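Local atomic coordinates of peptidase, M20/M25/M40 family (PDB entry 4EWT), a protein that probably hydrolyses the amide bond of N-acylated amino acids, as a manganese-binding amidohydrolase of the M20 peptidase family. Residues 298-303 and 334-339; 157-162 and 341-346; 235-240 and 253-258. All blocks are in the same frame, centred on the assembly; numbering follows the deposited sequence.

Interaction 1: residues 298-303 and 334-339; sequences PALYND and DFAYYA
P298 and Y337 make the CH-pi contact of this pair: CD of P298 sits 3.7 Å from the centroid of the Y337 ring, and the vector is 21° off the ring normal, so the carbon lies over the face, offset toward the rim. The two side chains cross at about a right angle.

Apolar packing continues from P298 into strand 300-302. CG of P298 is 4.0 Å from CB of A336, and CB of L300 meets that same methyl at 3.9 Å. L300 holds CG anti to its backbone N (chi1 -154°), which carries CD2 to the edge of the F335 ring, 3.9 Å from F335 CD2, and within 4.0 Å of CB of A339.

No direct hydrogen bond joins the segments; one water donates to O of A299 and, at 2.8 Å, to O of A336, while accepting from N of Y301. D334 forms a salt bridge with R76.

The contact joins helix 335-341 to strand 300-302, which pairs with strand 179-193 of the antiparallel sheet. The methyls of A336 and A339 let the helix lie close (L300 CA to A336 CA 4.2 Å), while one well-placed water, using both protons and a lone pair, bridges the two backbones.

Interaction 2: residues 157-162 and 341-346; sequences VDHVLG and ERPSAF
The carbonyl oxygen of P343 is gripped by two N-H groups of the facing strand. H159 ND1 approaches P343 O at 3.3 Å from above the carbonyl plane, 54° out of it, and V160 N adds a weak bond of the same length. The imidazole gets there with CG beside the backbone N (chi1 -67°); it also crosses the proline at about a right angle, P343 CG lying 3.4 Å from ND1, and it stacks on F306.

At the outer end, R342 NE donates to V157 O at 2.9 Å, with the oxygen in the guanidinium plane at its edge. The bond is bent, 139° at the hydrogen. NH2 of R342 bonds to O of L154 as well.

Further on the segments form a parallel pair within the mixed sheet. A345 N donates to V160 O at 3.1 Å, and G162 N to A345 O at 3.0 Å. V160 and S344 share the face covered by F335 of helix 335-341; S344 OG reaches back to R342 O at 2.8 Å. On the other face, CD1 of L161 is 4.0 Å from CB of A345, near helix 304-316.

Regular strand pairing thus gives way, ahead of the V160-S344 pair, to the side-chain donors H159 ND1 and R342 NE serving backbone oxygens, and the contact to P343 O is consistent with a proton on ND1 of H159.

Interaction 3: residues 235-240 and 253-258; sequences VTIGSF and VEIEGD
I255 packs between I237 and F240 at the apolar centre of an antiparallel beta hairpin, strands 233-242 and 248-261, which carries a classic beta bulge. CG2 of I255 is 3.5 Å from CD1 of I237, the two side chains crossing at a slant. On its other branch, CG1 of I255 lies over one face of the F240 ring, 4.1 Å from F240 CD1, and the side chains run side by side in the same direction. F240 keeps CG anti to the backbone N (chi1 -173°), which carries the ring alongside I255 and brings CE2 within 4.0 Å of V253 CG1. Helix 208-226 packs against this apolar face, with L219 on I237 and V216 on F240. F240 also stacks on F240 of the second subunit and its strand pairs antiparallel with one there, as in the dimerisation domain of M20 enzymes.

In the bulge, G238 and S239 both face E256. S239 N donates to E256 O at 3.1 Å, with 150° at the hydrogen, whereas the bond from G238 N to the same oxygen is weak and bent. E256 N returns a bond to S239 O at 2.8 Å. Ahead of the bulge, T236 N meets D258 O at 2.9 Å in a nearly straight bond, 175°.

The opposite face is polar. T236 OG1 bonds to R225 of the third subunit, and D258 OD2 forms a salt bridge with R260. S239 OG accepts from G244 N of the second subunit and from one water at 2.6 Å; it also donates to a second water, which donates to E256 OE1 at 3.2 Å.

How the interactions relate
Interactions 1 and 2 are neighbours, their centres about 9 Å apart, and helix 335-341 leads directly into strand 344-350. They also touch: N302 OD1 lies 2.8 Å from F346 N and D303 N 2.9 Å from S344 O, both probable hydrogen bonds, so N302 and D303 tie the end of strand 300-302 to strand 344-350. Both approach the dimanganese site formed by C103, H105, E139, H164 and H362; the side chain of F346 is about 6 Å from a manganese ion and that of F335 about 9 Å. Interaction 3 stands apart, its centre about 26 Å from that of interaction 1 and about 35 Å from that of interaction 2, yet interactions 1 and 3 both reach the antiparallel sheet through strand 179-193.

Interaction 1: residues 298-303 and 334-339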
ATOM      1  N   PRO A 298      -4.278 -29.501 -11.583  1.00 22.84           N
ATOM      2  CA  PRO A 298      -4.690 -28.634 -12.692  1.00 22.24           C
ATOM      3  C   PRO A 298      -6.185 -28.307 -12.596  1.00 21.94           C
ATOM      4  O   PRO A 298      -6.919 -28.977 -11.858  1.00 22.05           O
ATOM      5  CB  PRO A 298      -4.401 -29.491 -13.941  1.00 23.47           C
ATOM      6  CG  PRO A 298      -4.401 -30.910 -13.453  1.00 23.95           C
ATOM      7  CD  PRO A 298      -3.895 -30.853 -12.032  1.00 23.86           C
ATOM      8  N   ALA A 299      -6.627 -27.275 -13.311  1.00 21.27           N
ATOM      9  CA  ALA A 299      -8.055 -27.011 -13.477  1.00 21.06           C
ATOM     10  C   ALA A 299      -8.758 -28.202 -14.133  1.00 22.25           C
ATOM     11  O   ALA A 299      -8.190 -28.880 -14.993  1.00 22.74           O
ATOM     12  CB  ALA A 299      -8.266 -25.757 -14.302  1.00 20.76           C
ATOM     13  N   LEU A 300      -9.997 -28.456 -13.727  1.00 22.24           N
ATOM     14  CA  LEU A 300     -10.728 -29.599 -14.250  1.00 22.84           C
ATOM     15  C   LEU A 300     -11.428 -29.189 -15.535  1.00 23.26           C
ATOM     16  O   LEU A 300     -12.312 -28.321 -15.531  1.00 22.76           O
ATOM     17  CB  LEU A 300     -11.737 -30.103 -13.230  1.00 22.83           C
ATOM     18  CG  LEU A 300     -12.147 -31.568 -13.301  1.00 24.12           C
ATOM     19  CD1 LEU A 300     -12.979 -31.861 -12.064  1.00 22.97           C
ATOM     20  CD2 LEU A 300     -12.915 -31.895 -14.565  1.00 23.67           C
ATOM     21  N   TYR A 301     -11.009 -29.805 -16.631  1.00 23.49           N
ATOM     22  CA  TYR A 301     -11.545 -29.490 -17.941  1.00 25.05           C
ATOM     23  C   TYR A 301     -12.508 -30.583 -18.396  1.00 25.87           C
ATOM     24  O   TYR A 301     -12.095 -31.705 -18.671  1.00 26.60           O
ATOM     25  CB  TYR A 301     -10.398 -29.324 -18.951  1.00 25.40           C
ATOM     26  CG  TYR A 301     -10.877 -28.850 -20.296  1.00 28.04           C
ATOM     27  CD1 TYR A 301     -11.281 -27.522 -20.474  1.00 28.72           C
ATOM     28  CD2 TYR A 301     -10.938 -29.716 -21.385  1.00 29.27           C
ATOM     29  CE1 TYR A 301     -11.726 -27.069 -21.695  1.00 30.54           C
ATOM     30  CE2 TYR A 301     -11.389 -29.269 -22.622  1.00 32.21           C
ATOM     31  CZ  TYR A 301     -11.787 -27.938 -22.763  1.00 31.43           C
ATOM     32  OH  TYR A 301     -12.238 -27.464 -23.968  1.00 32.81           O
ATOM     33  N   ASN A 302     -13.794 -30.261 -18.441  1.00 26.29           N
ATOM     34  CA  ASN A 302     -14.770 -31.178 -18.987  1.00 28.09           C
ATOM     35  C   ASN A 302     -14.732 -31.121 -20.505  1.00 29.66           C
ATOM     36  O   ASN A 302     -15.082 -30.099 -21.101  1.00 30.19           O
ATOM     37  CB  ASN A 302     -16.172 -30.878 -18.463  1.00 27.66           C
ATOM     38  CG  ASN A 302     -16.448 -31.538 -17.124  1.00 27.62           C
ATOM     39  OD1 ASN A 302     -15.678 -32.371 -16.651  1.00 26.86           O
ATOM     40  ND2 ASN A 302     -17.548 -31.161 -16.506  1.00 27.16           N
ATOM     41  N   ASP A 303     -14.273 -32.208 -21.117  1.00 31.17           N
ATOM     42  CA  ASP A 303     -14.259 -32.336 -22.571  1.00 32.85           C
ATOM     43  C   ASP A 303     -15.637 -31.995 -23.141  1.00 34.05           C
ATOM     44  O   ASP A 303     -16.621 -32.618 -22.767  1.00 34.51           O
ATOM     45  CB  ASP A 303     -13.849 -33.739 -22.995  1.00 33.54           C
ATOM     46  CG  ASP A 303     -13.838 -33.904 -24.512  1.00 35.50           C
ATOM     47  OD1 ASP A 303     -14.708 -34.629 -25.039  1.00 35.81           O
ATOM     48  OD2 ASP A 303     -12.982 -33.280 -25.172  1.00 35.34           O
ATOM     49  N   ASP A 334      -8.868 -33.610  -7.850  1.00 30.75           N
ATOM     50  CA  ASP A 334      -7.818 -34.333  -8.571  1.00 30.50           C
ATOM     51  C   ASP A 334      -8.299 -35.210  -9.729  1.00 29.00           C
ATOM     52  O   ASP A 334      -7.489 -35.731 -10.497  1.00 30.04           O
ATOM     53  CB  ASP A 334      -6.796 -35.008  -7.633  1.00 32.29           C
ATOM     54  CG  ASP A 334      -7.077 -36.477  -7.374  1.00 33.23           C
ATOM     55  OD1 ASP A 334      -8.201 -36.956  -7.633  1.00 32.23           O
ATOM     56  OD2 ASP A 334      -6.139 -37.155  -6.888  1.00 35.16           O
ATOM     57  N   PHE A 335      -9.615 -35.315  -9.883  1.00 26.79           N
ATOM     58  CA  PHE A 335     -10.203 -35.850 -11.113  1.00 25.97           C
ATOM     59  C   PHE A 335      -9.630 -35.121 -12.327  1.00 26.45           C
ATOM     60  O   PHE A 335      -9.588 -35.674 -13.429  1.00 26.62           O
ATOM     61  CB  PHE A 335     -11.729 -35.710 -11.101  1.00 24.57           C
ATOM     62  CG  PHE A 335     -12.410 -36.368 -12.270  1.00 24.38           C
ATOM     63  CD1 PHE A 335     -12.820 -37.697 -12.192  1.00 22.48           C
ATOM     64  CD2 PHE A 335     -12.656 -35.655 -13.450  1.00 23.90           C
ATOM     65  CE1 PHE A 335     -13.445 -38.319 -13.257  1.00 22.86           C
ATOM     66  CE2 PHE A 335     -13.283 -36.260 -14.525  1.00 24.12           C
ATOM     67  CZ  PHE A 335     -13.681 -37.608 -14.433  1.00 25.01           C
ATOM     68  N   ALA A 336      -9.189 -33.881 -12.112  1.00 26.12           N
ATOM     69  CA  ALA A 336      -8.630 -33.056 -13.184  1.00 27.09           C
ATOM     70  C   ALA A 336      -7.450 -33.714 -13.885  1.00 28.68           C
ATOM     71  O   ALA A 336      -7.202 -33.445 -15.059  1.00 29.97           O
ATOM     72  CB  ALA A 336      -8.236 -31.703 -12.650  1.00 26.68           C
ATOM     73  N   TYR A 337      -6.715 -34.551 -13.156  1.00 29.34           N
ATOM     74  CA  TYR A 337      -5.636 -35.355 -13.728  1.00 31.67           C
ATOM     75  C   TYR A 337      -6.127 -36.370 -14.756  1.00 32.46           C
ATOM     76  O   TYR A 337      -5.497 -36.525 -15.798  1.00 34.98           O
ATOM     77  CB  TYR A 337      -4.829 -36.064 -12.637  1.00 32.45           C
ATOM     78  CG  TYR A 337      -3.854 -35.162 -11.903  1.00 32.91           C
ATOM     79  CD1 TYR A 337      -2.796 -34.551 -12.573  1.00 34.03           C
ATOM     80  CD2 TYR A 337      -3.979 -34.945 -10.532  1.00 31.97           C
ATOM     81  CE1 TYR A 337      -1.896 -33.726 -11.893  1.00 35.02           C
ATOM     82  CE2 TYR A 337      -3.095 -34.142  -9.847  1.00 31.84           C
ATOM     83  CZ  TYR A 337      -2.060 -33.531 -10.530  1.00 34.48           C
ATOM     84  OH  TYR A 337      -1.190 -32.732  -9.838  1.00 36.96           O
ATOM     85  N   TYR A 338      -7.241 -37.057 -14.477  1.00 31.26           N
ATOM     86  CA  TYR A 338      -7.874 -37.925 -15.482  1.00 31.85           C
ATOM     87  C   TYR A 338      -8.296 -37.096 -16.680  1.00 32.54           C
ATOM     88  O   TYR A 338      -8.058 -37.475 -17.828  1.00 33.86           O
ATOM     89  CB  TYR A 338      -9.129 -38.632 -14.940  1.00 30.34           C
ATOM     90  CG  TYR A 338      -8.909 -39.415 -13.686  1.00 29.92           C
ATOM     91  CD1 TYR A 338      -8.160 -40.589 -13.700  1.00 30.77           C
ATOM     92  CD2 TYR A 338      -9.459 -38.995 -12.483  1.00 27.96           C
ATOM     93  CE1 TYR A 338      -7.947 -41.304 -12.558  1.00 30.68           C
ATOM     94  CE2 TYR A 338      -9.254 -39.711 -11.327  1.00 29.25           C
ATOM     95  CZ  TYR A 338      -8.493 -40.871 -11.375  1.00 30.05           C
ATOM     96  OH  TYR A 338      -8.273 -41.604 -10.234  1.00 32.56           O
ATOM     97  N   ALA A 339      -8.922 -35.956 -16.388  1.00 31.60           N
ATOM     98  CA  ALA A 339      -9.517 -35.106 -17.404  1.00 32.51           C
ATOM     99  C   ALA A 339      -8.476 -34.514 -18.359  1.00 35.10           C
ATOM    100  O   ALA A 339      -8.826 -33.985 -19.408  1.00 36.16           O
ATOM    101  CB  ALA A 339     -10.348 -34.018 -16.752  1.00 30.66           C
TER
HETATM  102  O   HOH W   1      -8.334 -31.272 -16.388  1.00  2.00           O
HETATM  103  O   HOH W   2     -11.048 -33.915 -20.409  1.00  2.00           O

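Interaction 2: residues 157-162 and 341-346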
ATOM      1  N   VAL A 157      -8.379 -47.184 -21.737  1.00 48.04           N
ATOM      2  CA  VAL A 157      -9.533 -46.323 -21.459  1.00 44.72           C
ATOM      3  C   VAL A 157      -9.717 -45.213 -22.490  1.00 45.23           C
ATOM      4  O   VAL A 157      -8.800 -44.433 -22.742  1.00 46.20           O
ATOM      5  CB  VAL A 157      -9.440 -45.677 -20.046  1.00 41.77           C
ATOM      6  CG1 VAL A 157     -10.579 -44.696 -19.833  1.00 39.52           C
ATOM      7  CG2 VAL A 157      -9.452 -46.747 -18.953  1.00 40.16           C
ATOM      8  N   ASP A 158     -10.920 -45.138 -23.054  1.00 44.59           N
ATOM      9  CA  ASP A 158     -11.275 -44.113 -24.034  1.00 45.53           C
ATOM     10  C   ASP A 158     -11.802 -42.819 -23.390  1.00 42.87           C
ATOM     11  O   ASP A 158     -11.370 -41.716 -23.750  1.00 43.62           O
ATOM     12  CB  ASP A 158     -12.287 -44.690 -25.036  1.00 47.68           C
ATOM     13  CG  ASP A 158     -11.687 -45.792 -25.919  1.00 50.76           C
ATOM     14  OD1 ASP A 158     -11.973 -46.988 -25.673  1.00 50.15           O
ATOM     15  OD2 ASP A 158     -10.930 -45.457 -26.862  1.00 53.67           O
ATOM     16  N   HIS A 159     -12.722 -42.954 -22.435  1.00 39.69           N
ATOM     17  CA  HIS A 159     -13.285 -41.805 -21.712  1.00 37.17           C
ATOM     18  C   HIS A 159     -13.394 -42.070 -20.208  1.00 34.08           C
ATOM     19  O   HIS A 159     -13.532 -43.221 -19.789  1.00 33.61           O
ATOM     20  CB  HIS A 159     -14.681 -41.463 -22.238  1.00 37.78           C
ATOM     21  CG  HIS A 159     -14.701 -40.954 -23.645  1.00 40.89           C
ATOM     22  ND1 HIS A 159     -14.542 -39.622 -23.959  1.00 41.40           N
ATOM     23  CD2 HIS A 159     -14.890 -41.597 -24.821  1.00 43.19           C
ATOM     24  CE1 HIS A 159     -14.622 -39.467 -25.268  1.00 45.15           C
ATOM     25  NE2 HIS A 159     -14.839 -40.649 -25.815  1.00 47.63           N
ATOM     26  N   VAL A 160     -13.345 -41.003 -19.404  1.00 32.00           N
ATOM     27  CA  VAL A 160     -13.555 -41.117 -17.957  1.00 29.48           C
ATOM     28  C   VAL A 160     -14.779 -40.308 -17.541  1.00 28.42           C
ATOM     29  O   VAL A 160     -14.971 -39.190 -17.995  1.00 28.68           O
ATOM     30  CB  VAL A 160     -12.326 -40.662 -17.128  1.00 28.83           C
ATOM     31  CG1 VAL A 160     -12.474 -41.104 -15.665  1.00 26.58           C
ATOM     32  CG2 VAL A 160     -11.040 -41.223 -17.708  1.00 30.63           C
ATOM     33  N   LEU A 161     -15.611 -40.889 -16.687  1.00 27.03           N
ATOM     34  CA  LEU A 161     -16.744 -40.174 -16.122  1.00 26.43           C
ATOM     35  C   LEU A 161     -16.641 -40.217 -14.605  1.00 24.98           C
ATOM     36  O   LEU A 161     -16.235 -41.217 -14.027  1.00 24.31           O
ATOM     37  CB  LEU A 161     -18.074 -40.775 -16.612  1.00 27.31           C
ATOM     38  CG  LEU A 161     -19.393 -40.218 -16.054  1.00 27.19           C
ATOM     39  CD1 LEU A 161     -19.612 -38.768 -16.446  1.00 27.49           C
ATOM     40  CD2 LEU A 161     -20.574 -41.056 -16.507  1.00 27.69           C
ATOM     41  N   GLY A 162     -16.967 -39.105 -13.963  1.00 24.98           N
ATOM     42  CA  GLY A 162     -16.987 -39.057 -12.515  1.00 23.83           C
ATOM     43  C   GLY A 162     -18.159 -38.237 -12.041  1.00 24.50           C
ATOM     44  O   GLY A 162     -18.667 -37.377 -12.755  1.00 25.01           O
ATOM     45  N   GLU A 341      -5.606 -36.481 -19.200  1.00 41.45           N
ATOM     46  CA  GLU A 341      -5.073 -37.635 -19.937  1.00 44.12           C
ATOM     47  C   GLU A 341      -6.076 -38.187 -20.944  1.00 44.20           C
ATOM     48  O   GLU A 341      -5.689 -38.672 -22.001  1.00 47.34           O
ATOM     49  CB  GLU A 341      -4.640 -38.770 -18.994  1.00 44.20           C
ATOM     50  CG  GLU A 341      -3.460 -38.464 -18.070  1.00 46.67           C
ATOM     51  CD  GLU A 341      -2.134 -38.267 -18.807  1.00 51.92           C
ATOM     52  OE1 GLU A 341      -1.984 -38.785 -19.932  1.00 56.08           O
ATOM     53  OE2 GLU A 341      -1.235 -37.598 -18.252  1.00 53.11           O
ATOM     54  N   ARG A 342      -7.358 -38.146 -20.599  1.00 41.12           N
ATOM     55  CA  ARG A 342      -8.413 -38.607 -21.497  1.00 41.31           C
ATOM     56  C   ARG A 342      -9.532 -37.576 -21.531  1.00 39.58           C
ATOM     57  O   ARG A 342      -9.682 -36.807 -20.589  1.00 37.40           O
ATOM     58  CB  ARG A 342      -8.975 -39.973 -21.038  1.00 40.29           C
ATOM     59  CG  ARG A 342      -7.944 -41.075 -20.820  1.00 41.66           C
ATOM     60  CD  ARG A 342      -7.319 -41.579 -22.123  1.00 46.69           C
ATOM     61  NE  ARG A 342      -6.565 -42.815 -21.905  1.00 49.37           N
ATOM     62  CZ  ARG A 342      -5.257 -42.880 -21.657  1.00 51.23           C
ATOM     63  NH1 ARG A 342      -4.514 -41.784 -21.603  1.00 52.03           N
ATOM     64  NH2 ARG A 342      -4.685 -44.055 -21.463  1.00 53.54           N
ATOM     65  N   PRO A 343     -10.330 -37.560 -22.611  1.00 41.09           N
ATOM     66  CA  PRO A 343     -11.530 -36.731 -22.598  1.00 40.13           C
ATOM     67  C   PRO A 343     -12.477 -37.220 -21.506  1.00 37.97           C
ATOM     68  O   PRO A 343     -12.801 -38.418 -21.446  1.00 37.57           O
ATOM     69  CB  PRO A 343     -12.137 -36.955 -23.989  1.00 43.20           C
ATOM     70  CG  PRO A 343     -11.500 -38.175 -24.511  1.00 45.16           C
ATOM     71  CD  PRO A 343     -10.152 -38.260 -23.893  1.00 44.44           C
ATOM     72  N   SER A 344     -12.883 -36.315 -20.621  1.00 35.92           N
ATOM     73  CA  SER A 344     -13.663 -36.722 -19.458  1.00 33.83           C
ATOM     74  C   SER A 344     -14.792 -35.750 -19.162  1.00 33.16           C
ATOM     75  O   SER A 344     -14.838 -34.645 -19.719  1.00 33.82           O
ATOM     76  CB  SER A 344     -12.762 -36.860 -18.228  1.00 31.88           C
ATOM     77  OG  SER A 344     -11.548 -37.499 -18.566  1.00 33.84           O
ATOM     78  N   ALA A 345     -15.705 -36.196 -18.299  1.00 31.66           N
ATOM     79  CA  ALA A 345     -16.787 -35.377 -17.783  1.00 30.96           C
ATOM     80  C   ALA A 345     -16.936 -35.653 -16.292  1.00 29.33           C
ATOM     81  O   ALA A 345     -17.067 -36.804 -15.861  1.00 28.67           O
ATOM     82  CB  ALA A 345     -18.079 -35.677 -18.505  1.00 32.92           C
ATOM     83  N   PHE A 346     -16.880 -34.588 -15.506  1.00 28.29           N
ATOM     84  CA  PHE A 346     -17.105 -34.675 -14.074  1.00 27.05           C
ATOM     85  C   PHE A 346     -18.420 -33.976 -13.852  1.00 27.82           C
ATOM     86  O   PHE A 346     -18.547 -32.791 -14.152  1.00 28.78           O
ATOM     87  CB  PHE A 346     -15.966 -33.973 -13.331  1.00 25.93           C
ATOM     88  CG  PHE A 346     -15.928 -34.236 -11.845  1.00 24.46           C
ATOM     89  CD1 PHE A 346     -15.678 -35.519 -11.344  1.00 24.19           C
ATOM     90  CD2 PHE A 346     -16.102 -33.194 -10.947  1.00 23.01           C
ATOM     91  CE1 PHE A 346     -15.613 -35.749  -9.959  1.00 21.31           C
ATOM     92  CE2 PHE A 346     -16.029 -33.413  -9.557  1.00 22.81           C
ATOM     93  CZ  PHE A 346     -15.787 -34.692  -9.073  1.00 21.56           C
TER

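Interaction 3: residues 235-240 and 253-258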
ATOM      1  N   VAL A 235      -5.694 -15.273  -5.095  1.00 14.00           N
ATOM      2  CA  VAL A 235      -4.372 -15.260  -4.491  1.00 13.79           C
ATOM      3  C   VAL A 235      -4.570 -14.913  -3.038  1.00 14.67           C
ATOM      4  O   VAL A 235      -4.969 -13.774  -2.695  1.00 13.12           O
ATOM      5  CB  VAL A 235      -3.405 -14.262  -5.204  1.00 13.98           C
ATOM      6  CG1 VAL A 235      -2.045 -14.285  -4.549  1.00 13.59           C
ATOM      7  CG2 VAL A 235      -3.263 -14.622  -6.695  1.00 13.96           C
ATOM      8  N   THR A 236      -4.360 -15.917  -2.187  1.00 15.66           N
ATOM      9  CA  THR A 236      -4.497 -15.762  -0.732  1.00 17.07           C
ATOM     10  C   THR A 236      -3.146 -15.929  -0.027  1.00 16.74           C
ATOM     11  O   THR A 236      -2.419 -16.902  -0.294  1.00 17.34           O
ATOM     12  CB  THR A 236      -5.508 -16.771  -0.153  1.00 17.66           C
ATOM     13  OG1 THR A 236      -6.833 -16.350  -0.480  1.00 19.53           O
ATOM     14  CG2 THR A 236      -5.408 -16.841   1.380  1.00 19.08           C
ATOM     15  N   ILE A 237      -2.797 -14.980   0.849  1.00 15.89           N
ATOM     16  CA  ILE A 237      -1.678 -15.168   1.766  1.00 15.83           C
ATOM     17  C   ILE A 237      -2.283 -15.635   3.070  1.00 15.86           C
ATOM     18  O   ILE A 237      -2.839 -14.834   3.812  1.00 15.27           O
ATOM     19  CB  ILE A 237      -0.847 -13.889   2.039  1.00 15.94           C
ATOM     20  CG1 ILE A 237      -0.222 -13.339   0.758  1.00 16.91           C
ATOM     21  CG2 ILE A 237       0.261 -14.184   3.065  1.00 16.47           C
ATOM     22  CD1 ILE A 237       0.700 -14.342   0.027  1.00 16.65           C
ATOM     23  N   GLY A 238      -2.180 -16.937   3.338  1.00 14.67           N
ATOM     24  CA  GLY A 238      -2.715 -17.513   4.549  1.00 15.03           C
ATOM     25  C   GLY A 238      -1.762 -17.499   5.729  1.00 15.65           C
ATOM     26  O   GLY A 238      -2.187 -17.676   6.873  1.00 15.65           O
ATOM     27  N   SER A 239      -0.476 -17.276   5.467  1.00 15.62           N
ATOM     28  CA  SER A 239       0.515 -17.284   6.547  1.00 15.73           C
ATOM     29  C   SER A 239       1.535 -16.167   6.328  1.00 15.22           C
ATOM     30  O   SER A 239       2.232 -16.140   5.314  1.00 14.42           O
ATOM     31  CB  SER A 239       1.194 -18.647   6.628  1.00 16.09           C
ATOM     32  OG  SER A 239       1.953 -18.765   7.801  1.00 17.18           O
ATOM     33  N   PHE A 240       1.557 -15.204   7.253  1.00 14.27           N
ATOM     34  CA  PHE A 240       2.577 -14.163   7.246  1.00 13.66           C
ATOM     35  C   PHE A 240       3.306 -14.380   8.574  1.00 13.87           C
ATOM     36  O   PHE A 240       2.862 -13.905   9.626  1.00 13.79           O
ATOM     37  CB  PHE A 240       1.899 -12.784   7.157  1.00 12.35           C
ATOM     38  CG  PHE A 240       2.857 -11.599   6.970  1.00 12.72           C
ATOM     39  CD1 PHE A 240       2.707 -10.744   5.897  1.00 14.19           C
ATOM     40  CD2 PHE A 240       3.846 -11.310   7.898  1.00 14.05           C
ATOM     41  CE1 PHE A 240       3.558  -9.636   5.723  1.00 15.85           C
ATOM     42  CE2 PHE A 240       4.715 -10.212   7.731  1.00 15.51           C
ATOM     43  CZ  PHE A 240       4.564  -9.377   6.647  1.00 14.79           C
ATOM     44  N   VAL A 253      10.883 -12.499   7.201  1.00 18.41           N
ATOM     45  CA  VAL A 253       9.506 -12.973   7.312  1.00 17.87           C
ATOM     46  C   VAL A 253       9.272 -14.146   6.344  1.00 18.57           C
ATOM     47  O   VAL A 253       9.864 -14.219   5.263  1.00 17.15           O
ATOM     48  CB  VAL A 253       8.402 -11.852   7.177  1.00 17.29           C
ATOM     49  CG1 VAL A 253       8.664 -10.658   8.123  1.00 15.32           C
ATOM     50  CG2 VAL A 253       8.253 -11.368   5.776  1.00 18.19           C
ATOM     51  N   GLU A 254       8.469 -15.104   6.734  1.00 19.28           N
ATOM     52  CA  GLU A 254       8.062 -16.171   5.855  1.00 21.21           C
ATOM     53  C   GLU A 254       6.622 -16.062   5.502  1.00 20.12           C
ATOM     54  O   GLU A 254       5.783 -16.045   6.328  1.00 19.05           O
ATOM     55  CB  GLU A 254       8.266 -17.549   6.433  1.00 23.15           C
ATOM     56  CG  GLU A 254       9.574 -17.807   6.944  1.00 29.94           C
ATOM     57  CD  GLU A 254      10.500 -18.390   5.970  1.00 36.41           C
ATOM     58  OE1 GLU A 254      10.133 -18.630   4.822  1.00 38.69           O
ATOM     59  OE2 GLU A 254      11.635 -18.580   6.370  1.00 39.85           O
ATOM     60  N   ILE A 255       6.383 -15.997   4.228  1.00 19.76           N
ATOM     61  CA  ILE A 255       5.045 -15.878   3.700  1.00 19.82           C
ATOM     62  C   ILE A 255       4.658 -17.175   3.001  1.00 20.73           C
ATOM     63  O   ILE A 255       5.443 -17.737   2.246  1.00 20.71           O
ATOM     64  CB  ILE A 255       4.926 -14.671   2.747  1.00 20.04           C
ATOM     65  CG1 ILE A 255       4.819 -13.367   3.560  1.00 18.18           C
ATOM     66  CG2 ILE A 255       3.746 -14.851   1.777  1.00 20.28           C
ATOM     67  CD1 ILE A 255       5.361 -12.139   2.806  1.00 18.35           C
ATOM     68  N   GLU A 256       3.452 -17.660   3.283  1.00 20.68           N
ATOM     69  CA  GLU A 256       2.931 -18.797   2.556  1.00 21.30           C
ATOM     70  C   GLU A 256       1.579 -18.451   1.964  1.00 20.94           C
ATOM     71  O   GLU A 256       0.728 -17.828   2.622  1.00 20.11           O
ATOM     72  CB  GLU A 256       2.833 -20.028   3.451  1.00 22.74           C
ATOM     73  CG  GLU A 256       4.180 -20.584   3.894  1.00 24.30           C
ATOM     74  CD  GLU A 256       4.044 -21.822   4.759  1.00 30.87           C
ATOM     75  OE1 GLU A 256       2.909 -22.120   5.185  1.00 33.24           O
ATOM     76  OE2 GLU A 256       5.067 -22.501   5.020  1.00 32.95           O
ATOM     77  N   GLY A 257       1.381 -18.855   0.713  1.00 20.69           N
ATOM     78  CA  GLY A 257       0.115 -18.589   0.042  1.00 20.59           C
ATOM     79  C   GLY A 257      -0.388 -19.684  -0.877  1.00 20.74           C
ATOM     80  O   GLY A 257       0.308 -20.672  -1.162  1.00 20.61           O
ATOM     81  N   ASP A 258      -1.620 -19.512  -1.325  1.00 20.91           N
ATOM     82  CA  ASP A 258      -2.167 -20.402  -2.321  1.00 21.99           C
ATOM     83  C   ASP A 258      -2.968 -19.664  -3.370  1.00 20.14           C
ATOM     84  O   ASP A 258      -3.437 -18.541  -3.165  1.00 18.67           O
ATOM     85  CB  ASP A 258      -2.925 -21.580  -1.701  1.00 24.41           C
ATOM     86  CG  ASP A 258      -4.358 -21.271  -1.422  1.00 29.04           C
ATOM     87  OD1 ASP A 258      -4.610 -20.452  -0.513  1.00 35.76           O
ATOM     88  OD2 ASP A 258      -5.240 -21.856  -2.109  1.00 35.35           O
TER
HETATM   89  O   HOH W   3       4.454 -18.601   6.960  1.00 12.45           O
HETATM   90  O   HOH W   4       2.432 -21.876   8.359  1.00 21.30           O